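Local coordinates for ferritin, putative (PDB 5LS9), which probably oxidises and stores iron inside a 24-subunit ferritin cage, here humanized as a tool for cell-targeted delivery, at residues S5-E19 and V99-E113. The protein carries 10 engineered substitutions. Numbering follows the deposited sequence.
Sequences SEKMVEALNRQINAE and VTKRIHELVEMAMQE. With MG (magnesium ion), chain M.
The helical segments 6-19 and 99-112 run antiparallel at 169°, their axes 11.0 Å apart, with Ala11 facing Leu106 near the middle of the contact. The small Ala11 suits this place: its CB meets Leu106 CD2 at 3.8 Å and lets the longer leucine lie against the helix. Toward the start of helix 6-35, Met8 has CG anti to the backbone N (chi1 -164°) and then bends, which brings its flexible thioether past Met109 in the opposite sense and sets CE 3.8 Å from Ala110 CB. Just before that helix, Ser5 OG points at Glu113 OE1, modelled too close to be trusted in detail. Helices 6-35 and 85-112 are neighbours in the ferritin four-helix bundle, whose magnesium site comprises Glu19, Glu52 and Gln129. Gln15 is a knob among Val99, Arg102, Ile103 and Leu106. Its OE1 lies 3.5 Å from Arg102 CG, while NE2 donates a bent second-shell bond of 2.8 Å to Glu19 OE2 from above the carboxylate plane. A leucine in its place would probably deprive OE2 of this donor, leaving the metal to hold the carboxylate. On the exposed rim, Arg14 sends its guanidinium away to pair with Glu10, while its CB meets the Arg102 guanidinium edge.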
ATOM      1  N   SER F   5      22.684  31.650 -48.960  1.00 86.98           N
ATOM      2  CA  SER F   5      23.617  32.144 -49.974  1.00 89.51           C
ATOM      3  C   SER F   5      24.767  31.165 -50.230  1.00 84.51           C
ATOM      4  O   SER F   5      25.230  30.495 -49.311  1.00 83.34           O
ATOM      5  CB  SER F   5      24.173  33.501 -49.546  1.00 94.89           C
ATOM      6  OG  SER F   5      24.735  33.427 -48.247  1.00 98.48           O
ATOM      7  N   GLU F   6      25.228  31.111 -51.482  1.00 80.51           N
ATOM      8  CA  GLU F   6      26.275  30.171 -51.913  1.00 80.53           C
ATOM      9  C   GLU F   6      27.646  30.399 -51.253  1.00 76.62           C
ATOM     10  O   GLU F   6      28.457  29.474 -51.128  1.00 68.28           O
ATOM     11  CB  GLU F   6      26.425  30.235 -53.440  1.00 83.97           C
ATOM     12  CG  GLU F   6      25.265  29.614 -54.209  1.00 86.75           C
ATOM     13  CD  GLU F   6      25.154  28.103 -54.013  1.00 89.63           C
ATOM     14  OE1 GLU F   6      26.166  27.462 -53.641  1.00 94.68           O
ATOM     15  OE2 GLU F   6      24.054  27.547 -54.231  1.00 84.15           O
ATOM     16  N   LYS F   7      27.904  31.640 -50.856  1.00 77.25           N
ATOM     17  CA  LYS F   7      29.131  31.998 -50.154  1.00 75.09           C
ATOM     18  C   LYS F   7      29.134  31.361 -48.759  1.00 74.20           C
ATOM     19  O   LYS F   7      30.185  30.949 -48.253  1.00 68.17           O
ATOM     20  CB  LYS F   7      29.239  33.527 -50.054  1.00 74.09           C
ATOM     21  CG  LYS F   7      30.620  34.047 -49.707  1.00 73.92           C
ATOM     22  CD  LYS F   7      30.683  35.554 -49.889  1.00 76.23           C
ATOM     23  CE  LYS F   7      32.062  36.116 -49.575  1.00 75.01           C
ATOM     24  NZ  LYS F   7      32.273  36.280 -48.114  1.00 74.76           N
ATOM     25  N   MET F   8      27.946  31.278 -48.153  1.00 73.61           N
ATOM     26  CA  MET F   8      27.778  30.679 -46.826  1.00 71.10           C
ATOM     27  C   MET F   8      27.928  29.161 -46.869  1.00 67.16           C
ATOM     28  O   MET F   8      28.533  28.569 -45.978  1.00 65.41           O
ATOM     29  CB  MET F   8      26.413  31.054 -46.232  1.00 72.97           C
ATOM     30  CG  MET F   8      26.292  30.808 -44.737  1.00 73.05           C
ATOM     31  SD  MET F   8      27.685  31.463 -43.794  1.00 75.39           S
ATOM     32  CE  MET F   8      26.954  32.960 -43.149  1.00 75.14           C
ATOM     33  N   VAL F   9      27.377  28.537 -47.905  1.00 66.76           N
ATOM     34  CA  VAL F   9      27.545  27.096 -48.134  1.00 67.20           C
ATOM     35  C   VAL F   9      29.034  26.712 -48.191  1.00 69.54           C
ATOM     36  O   VAL F   9      29.472  25.761 -47.531  1.00 65.83           O
ATOM     37  CB  VAL F   9      26.840  26.660 -49.438  1.00 67.58           C
ATOM     38  CG1 VAL F   9      27.196  25.227 -49.810  1.00 68.87           C
ATOM     39  CG2 VAL F   9      25.328  26.808 -49.306  1.00 67.33           C
ATOM     40  N   GLU F  10      29.802  27.466 -48.978  1.00 74.66           N
ATOM     41  CA  GLU F  10      31.252  27.256 -49.118  1.00 77.52           C
ATOM     42  C   GLU F  10      32.013  27.490 -47.798  1.00 78.05           C
ATOM     43  O   GLU F  10      32.864  26.685 -47.410  1.00 77.98           O
ATOM     44  CB  GLU F  10      31.801  28.154 -50.242  1.00 78.41           C
ATOM     45  CG  GLU F  10      33.325  28.199 -50.397  1.00 80.72           C
ATOM     46  CD  GLU F  10      33.990  26.828 -50.442  1.00 80.60           C
ATOM     47  OE1 GLU F  10      35.017  26.650 -49.745  1.00 75.54           O
ATOM     48  OE2 GLU F  10      33.489  25.933 -51.165  1.00 78.50           O
ATOM     49  N   ALA F  11      31.699  28.588 -47.118  1.00 80.92           N
ATOM     50  CA  ALA F  11      32.354  28.932 -45.852  1.00 85.03           C
ATOM     51  C   ALA F  11      32.119  27.880 -44.765  1.00 86.74           C
ATOM     52  O   ALA F  11      32.994  27.647 -43.929  1.00 91.71           O
ATOM     53  CB  ALA F  11      31.887  30.303 -45.370  1.00 86.43           C
ATOM     54  N   LEU F  12      30.936  27.260 -44.777  1.00 88.19           N
ATOM     55  CA  LEU F  12      30.578  26.213 -43.803  1.00 84.76           C
ATOM     56  C   LEU F  12      31.221  24.862 -44.141  1.00 79.97           C
ATOM     57  O   LEU F  12      31.601  24.117 -43.241  1.00 80.36           O
ATOM     58  CB  LEU F  12      29.053  26.060 -43.693  1.00 83.49           C
ATOM     59  CG  LEU F  12      28.254  27.224 -43.086  1.00 82.70           C
ATOM     60  CD1 LEU F  12      26.760  26.987 -43.278  1.00 82.21           C
ATOM     61  CD2 LEU F  12      28.572  27.425 -41.612  1.00 82.60           C
ATOM     62  N   ASN F  13      31.329  24.546 -45.431  1.00 75.99           N
ATOM     63  CA  ASN F  13      32.104  23.384 -45.876  1.00 74.50           C
ATOM     64  C   ASN F  13      33.561  23.458 -45.442  1.00 77.25           C
ATOM     65  O   ASN F  13      34.187  22.428 -45.158  1.00 73.49           O
ATOM     66  CB  ASN F  13      32.053  23.253 -47.390  1.00 72.95           C
ATOM     67  CG  ASN F  13      30.782  22.603 -47.867  1.00 72.75           C
ATOM     68  OD1 ASN F  13      30.498  21.463 -47.523  1.00 73.11           O
ATOM     69  ND2 ASN F  13      30.017  23.313 -48.677  1.00 72.57           N
ATOM     70  N   ARG F  14      34.099  24.677 -45.412  1.00 82.59           N
ATOM     71  CA  ARG F  14      35.437  24.917 -44.884  1.00 86.10           C
ATOM     72  C   ARG F  14      35.464  24.627 -43.393  1.00 84.50           C
ATOM     73  O   ARG F  14      36.339  23.895 -42.923  1.00 89.14           O
ATOM     74  CB  ARG F  14      35.900  26.357 -45.146  1.00 92.66           C
ATOM     75  CG  ARG F  14      36.409  26.609 -46.559  1.00 99.40           C
ATOM     76  CD  ARG F  14      37.785  25.990 -46.771  1.00103.44           C
ATOM     77  NE  ARG F  14      38.048  25.715 -48.183  1.00107.76           N
ATOM     78  CZ  ARG F  14      38.972  24.868 -48.640  1.00109.32           C
ATOM     79  NH1 ARG F  14      39.748  24.179 -47.806  1.00107.78           N
ATOM     80  NH2 ARG F  14      39.119  24.705 -49.953  1.00110.25           N
ATOM     81  N   GLN F  15      34.500  25.184 -42.655  1.00 79.59           N
ATOM     82  CA  GLN F  15      34.439  24.987 -41.205  1.00 72.67           C
ATOM     83  C   GLN F  15      34.299  23.497 -40.896  1.00 67.15           C
ATOM     84  O   GLN F  15      35.123  22.940 -40.163  1.00 63.88           O
ATOM     85  CB  GLN F  15      33.313  25.825 -40.574  1.00 71.37           C
ATOM     86  CG  GLN F  15      33.215  25.750 -39.048  1.00 73.33           C
ATOM     87  CD  GLN F  15      34.494  26.159 -38.318  1.00 75.13           C
ATOM     88  OE1 GLN F  15      35.360  26.847 -38.873  1.00 77.63           O
ATOM     89  NE2 GLN F  15      34.609  25.741 -37.057  1.00 73.25           N
ATOM     90  N   ILE F  16      33.302  22.845 -41.500  1.00 62.13           N
ATOM     91  CA  ILE F  16      33.155  21.387 -41.393  1.00 59.34           C
ATOM     92  C   ILE F  16      34.503  20.678 -41.565  1.00 60.27           C
ATOM     93  O   ILE F  16      34.862  19.827 -40.762  1.00 58.79           O
ATOM     94  CB  ILE F  16      32.178  20.810 -42.438  1.00 56.42           C
ATOM     95  CG1 ILE F  16      30.740  21.190 -42.122  1.00 54.12           C
ATOM     96  CG2 ILE F  16      32.250  19.289 -42.437  1.00 59.31           C
ATOM     97  CD1 ILE F  16      29.769  20.887 -43.239  1.00 53.64           C
ATOM     98  N   ASN F  17      35.243  21.032 -42.616  1.00 63.54           N
ATOM     99  CA  ASN F  17      36.566  20.448 -42.850  1.00 64.86           C
ATOM    100  C   ASN F  17      37.573  20.801 -41.764  1.00 61.62           C
ATOM    101  O   ASN F  17      38.374  19.960 -41.364  1.00 60.83           O
ATOM    102  CB  ASN F  17      37.125  20.867 -44.208  1.00 67.70           C
ATOM    103  CG  ASN F  17      38.295  19.993 -44.643  1.00 72.10           C
ATOM    104  OD1 ASN F  17      38.125  18.797 -44.916  1.00 73.95           O
ATOM    105  ND2 ASN F  17      39.488  20.579 -44.703  1.00 72.16           N
ATOM    106  N   ALA F  18      37.526  22.050 -41.303  1.00 62.20           N
ATOM    107  CA  ALA F  18      38.364  22.521 -40.193  1.00 63.35           C
ATOM    108  C   ALA F  18      38.037  21.781 -38.897  1.00 63.83           C
ATOM    109  O   ALA F  18      38.928  21.353 -38.152  1.00 58.46           O
ATOM    110  CB  ALA F  18      38.169  24.015 -39.993  1.00 62.70           C
ATOM    111  N   GLU F  19      36.742  21.639 -38.639  1.00 64.33           N
ATOM    112  CA  GLU F  19      36.272  20.854 -37.512  1.00 65.05           C
ATOM    113  C   GLU F  19      36.747  19.406 -37.651  1.00 62.02           C
ATOM    114  O   GLU F  19      37.168  18.797 -36.664  1.00 61.85           O
ATOM    115  CB  GLU F  19      34.739  20.916 -37.397  1.00 65.52           C
ATOM    116  CG  GLU F  19      34.163  22.292 -37.060  1.00 66.25           C
ATOM    117  CD  GLU F  19      34.393  22.724 -35.618  1.00 68.39           C
ATOM    118  OE1 GLU F  19      35.151  22.041 -34.891  1.00 66.47           O
ATOM    119  OE2 GLU F  19      33.803  23.752 -35.199  1.00 69.76           O
ATOM    120  N   VAL F  99      40.198  28.564 -34.075  1.00 66.32           N
ATOM    121  CA  VAL F  99      38.838  28.103 -34.386  1.00 66.11           C
ATOM    122  C   VAL F  99      37.769  29.080 -33.890  1.00 64.56           C
ATOM    123  O   VAL F  99      36.733  29.243 -34.545  1.00 62.15           O
ATOM    124  CB  VAL F  99      38.574  26.708 -33.764  1.00 68.36           C
ATOM    125  CG1 VAL F  99      37.097  26.329 -33.816  1.00 70.21           C
ATOM    126  CG2 VAL F  99      39.415  25.650 -34.466  1.00 68.69           C
ATOM    127  N   THR F 100      38.015  29.703 -32.731  1.00 65.33           N
ATOM    128  CA  THR F 100      37.095  30.701 -32.160  1.00 64.62           C
ATOM    129  C   THR F 100      37.003  31.929 -33.061  1.00 65.40           C
ATOM    130  O   THR F 100      35.906  32.341 -33.422  1.00 67.07           O
ATOM    131  CB  THR F 100      37.499  31.156 -30.735  1.00 64.57           C
ATOM    132  OG1 THR F 100      37.790  30.023 -29.911  1.00 62.75           O
ATOM    133  CG2 THR F 100      36.372  31.934 -30.084  1.00 65.81           C
ATOM    134  N   LYS F 101      38.147  32.505 -33.429  1.00 67.69           N
ATOM    135  CA  LYS F 101      38.164  33.661 -34.347  1.00 71.80           C
ATOM    136  C   LYS F 101      37.619  33.322 -35.733  1.00 72.23           C
ATOM    137  O   LYS F 101      37.043  34.180 -36.399  1.00 74.21           O
ATOM    138  CB  LYS F 101      39.574  34.247 -34.499  1.00 74.39           C
ATOM    139  CG  LYS F 101      39.705  35.271 -35.632  1.00 74.57           C
ATOM    140  CD  LYS F 101      41.023  36.034 -35.554  1.00 76.62           C
ATOM    141  CE  LYS F 101      41.418  36.698 -36.873  1.00 73.71           C
ATOM    142  NZ  LYS F 101      42.504  35.959 -37.570  1.00 72.52           N
ATOM    143  N   ARG F 102      37.831  32.083 -36.169  1.00 73.16           N
ATOM    144  CA  ARG F 102      37.252  31.596 -37.412  1.00 75.34           C
ATOM    145  C   ARG F 102      35.728  31.605 -37.323  1.00 75.43           C
ATOM    146  O   ARG F 102      35.053  31.959 -38.284  1.00 78.05           O
ATOM    147  CB  ARG F 102      37.756  30.183 -37.720  1.00 80.34           C
ATOM    148  CG  ARG F 102      37.385  29.663 -39.100  1.00 86.35           C
ATOM    149  CD  ARG F 102      38.265  30.258 -40.194  1.00 92.24           C
ATOM    150  NE  ARG F 102      37.554  30.382 -41.472  1.00 96.76           N
ATOM    151  CZ  ARG F 102      37.211  29.364 -42.266  1.00100.93           C
ATOM    152  NH1 ARG F 102      36.567  29.606 -43.402  1.00101.31           N
ATOM    153  NH2 ARG F 102      37.496  28.106 -41.939  1.00102.62           N
ATOM    154  N   ILE F 103      35.183  31.224 -36.172  1.00 73.79           N
ATOM    155  CA  ILE F 103      33.732  31.220 -35.996  1.00 73.57           C
ATOM    156  C   ILE F 103      33.148  32.638 -35.932  1.00 74.92           C
ATOM    157  O   ILE F 103      32.085  32.883 -36.496  1.00 78.62           O
ATOM    158  CB  ILE F 103      33.306  30.329 -34.802  1.00 72.60           C
ATOM    159  CG1 ILE F 103      33.473  28.862 -35.212  1.00 74.11           C
ATOM    160  CG2 ILE F 103      31.859  30.590 -34.394  1.00 72.22           C
ATOM    161  CD1 ILE F 103      33.272  27.848 -34.115  1.00 74.63           C
ATOM    162  N   HIS F 104      33.838  33.576 -35.284  1.00 73.87           N
ATOM    163  CA  HIS F 104      33.352  34.965 -35.234  1.00 74.83           C
ATOM    164  C   HIS F 104      33.369  35.645 -36.608  1.00 69.53           C
ATOM    165  O   HIS F 104      32.685  36.652 -36.813  1.00 71.87           O
ATOM    166  CB  HIS F 104      34.141  35.806 -34.222  1.00 79.15           C
ATOM    167  CG  HIS F 104      33.605  35.735 -32.825  1.00 83.26           C
ATOM    168  ND1 HIS F 104      33.420  36.854 -32.040  1.00 84.53           N
ATOM    169  CD2 HIS F 104      33.216  34.679 -32.071  1.00 84.72           C
ATOM    170  CE1 HIS F 104      32.949  36.489 -30.860  1.00 84.74           C
ATOM    171  NE2 HIS F 104      32.811  35.175 -30.855  1.00 86.39           N
ATOM    172  N   GLU F 105      34.155  35.106 -37.536  1.00 61.89           N
ATOM    173  CA  GLU F 105      34.128  35.567 -38.922  1.00 58.73           C
ATOM    174  C   GLU F 105      32.816  35.155 -39.619  1.00 55.43           C
ATOM    175  O   GLU F 105      32.243  35.934 -40.380  1.00 51.93           O
ATOM    176  CB  GLU F 105      35.374  35.066 -39.682  1.00 56.54           C
ATOM    177  CG  GLU F 105      36.663  35.757 -39.231  1.00 55.24           C
ATOM    178  CD  GLU F 105      37.916  35.286 -39.965  1.00 54.34           C
ATOM    179  OE1 GLU F 105      37.861  34.244 -40.654  1.00 53.93           O
ATOM    180  OE2 GLU F 105      38.972  35.956 -39.850  1.00 49.74           O
ATOM    181  N   LEU F 106      32.343  33.943 -39.333  1.00 55.36           N
ATOM    182  CA  LEU F 106      31.071  33.433 -39.880  1.00 57.60           C
ATOM    183  C   LEU F 106      29.850  34.140 -39.268  1.00 58.41           C
ATOM    184  O   LEU F 106      28.887  34.454 -39.966  1.00 59.35           O
ATOM    185  CB  LEU F 106      30.936  31.918 -39.638  1.00 57.48           C
ATOM    186  CG  LEU F 106      32.041  30.976 -40.125  1.00 59.40           C
ATOM    187  CD1 LEU F 106      31.855  29.562 -39.583  1.00 58.87           C
ATOM    188  CD2 LEU F 106      32.115  30.956 -41.647  1.00 62.03           C
ATOM    189  N   VAL F 107      29.898  34.367 -37.958  1.00 58.48           N
ATOM    190  CA  VAL F 107      28.812  35.017 -37.223  1.00 57.81           C
ATOM    191  C   VAL F 107      28.575  36.437 -37.752  1.00 56.61           C
ATOM    192  O   VAL F 107      27.431  36.851 -37.929  1.00 52.74           O
ATOM    193  CB  VAL F 107      29.099  35.030 -35.690  1.00 57.15           C
ATOM    194  CG1 VAL F 107      28.074  35.857 -34.922  1.00 55.89           C
ATOM    195  CG2 VAL F 107      29.115  33.616 -35.139  1.00 54.40           C
ATOM    196  N   GLU F 108      29.654  37.170 -38.011  1.00 57.99           N
ATOM    197  CA  GLU F 108      29.552  38.483 -38.668  1.00 63.53           C
ATOM    198  C   GLU F 108      29.031  38.404 -40.108  1.00 64.61           C
ATOM    199  O   GLU F 108      28.230  39.244 -40.528  1.00 64.53           O
ATOM    200  CB  GLU F 108      30.906  39.202 -38.664  1.00 66.19           C
ATOM    201  CG  GLU F 108      31.203  39.967 -37.379  1.00 67.42           C
ATOM    202  CD  GLU F 108      30.467  41.293 -37.307  1.00 69.05           C
ATOM    203  OE1 GLU F 108      30.871  42.152 -36.497  1.00 70.57           O
ATOM    204  OE2 GLU F 108      29.486  41.484 -38.063  1.00 70.94           O
ATOM    205  N   MET F 109      29.500  37.402 -40.853  1.00 65.73           N
ATOM    206  CA  MET F 109      29.068  37.170 -42.237  1.00 67.21           C
ATOM    207  C   MET F 109      27.569  36.954 -42.317  1.00 67.09           C
ATOM    208  O   MET F 109      26.883  37.546 -43.151  1.00 67.68           O
ATOM    209  CB  MET F 109      29.775  35.937 -42.813  1.00 68.49           C
ATOM    210  CG  MET F 109      29.545  35.705 -44.302  1.00 67.62           C
ATOM    211  SD  MET F 109      30.394  34.223 -44.876  1.00 67.80           S
ATOM    212  CE  MET F 109      32.102  34.582 -44.460  1.00 65.63           C
ATOM    213  N   ALA F 110      27.073  36.088 -41.443  1.00 68.85           N
ATOM    214  CA  ALA F 110      25.655  35.760 -41.393  1.00 69.77           C
ATOM    215  C   ALA F 110      24.797  37.016 -41.315  1.00 67.91           C
ATOM    216  O   ALA F 110      23.738  37.078 -41.929  1.00 68.13           O
ATOM    217  CB  ALA F 110      25.371  34.848 -40.206  1.00 70.01           C
ATOM    218  N   MET F 111      25.276  38.014 -40.575  1.00 68.04           N
ATOM    219  CA  MET F 111      24.523  39.251 -40.334  1.00 69.80           C
ATOM    220  C   MET F 111      24.614  40.231 -41.495  1.00 71.25           C
ATOM    221  O   MET F 111      23.647  40.939 -41.769  1.00 73.09           O
ATOM    222  CB  MET F 111      25.009  39.929 -39.051  1.00 67.26           C
ATOM    223  CG  MET F 111      24.901  39.033 -37.826  1.00 66.37           C
ATOM    224  SD  MET F 111      23.252  38.903 -37.114  1.00 61.82           S
ATOM    225  CE  MET F 111      23.376  40.218 -35.902  1.00 61.70           C
ATOM    226  N   GLN F 112      25.765  40.276 -42.170  1.00 72.96           N
ATOM    227  CA  GLN F 112      25.928  41.093 -43.390  1.00 75.31           C
ATOM    228  C   GLN F 112      25.025  40.621 -44.537  1.00 75.24           C
ATOM    229  O   GLN F 112      24.560  41.424 -45.354  1.00 73.34           O
ATOM    230  CB  GLN F 112      27.381  41.071 -43.877  1.00 77.02           C
ATOM    231  CG  GLN F 112      28.376  41.794 -42.977  1.00 77.27           C
ATOM    232  CD  GLN F 112      29.714  42.088 -43.648  1.00 76.49           C
ATOM    233  OE1 GLN F 112      30.429  42.993 -43.223  1.00 81.03           O
ATOM    234  NE2 GLN F 112      30.062  41.331 -44.691  1.00 74.08           N
ATOM    235  N   GLU F 113      24.802  39.310 -44.597  1.00 73.80           N
ATOM    236  CA  GLU F 113      23.910  38.706 -45.579  1.00 71.65           C
ATOM    237  C   GLU F 113      22.496  38.562 -45.023  1.00 72.56           C
ATOM    238  O   GLU F 113      21.611  38.034 -45.700  1.00 74.27           O
ATOM    239  CB  GLU F 113      24.472  37.346 -45.997  1.00 69.97           C
ATOM    240  CG  GLU F 113      25.852  37.471 -46.640  1.00 68.33           C
ATOM    241  CD  GLU F 113      26.576  36.154 -46.833  1.00 62.79           C
ATOM    242  OE1 GLU F 113      25.914  35.091 -46.881  1.00 56.87           O
ATOM    243  OE2 GLU F 113      27.819  36.206 -46.944  1.00 57.64           O
TER
HETATM  244 MG    MG M 201      34.827  23.023 -32.776  1.00 64.79          MG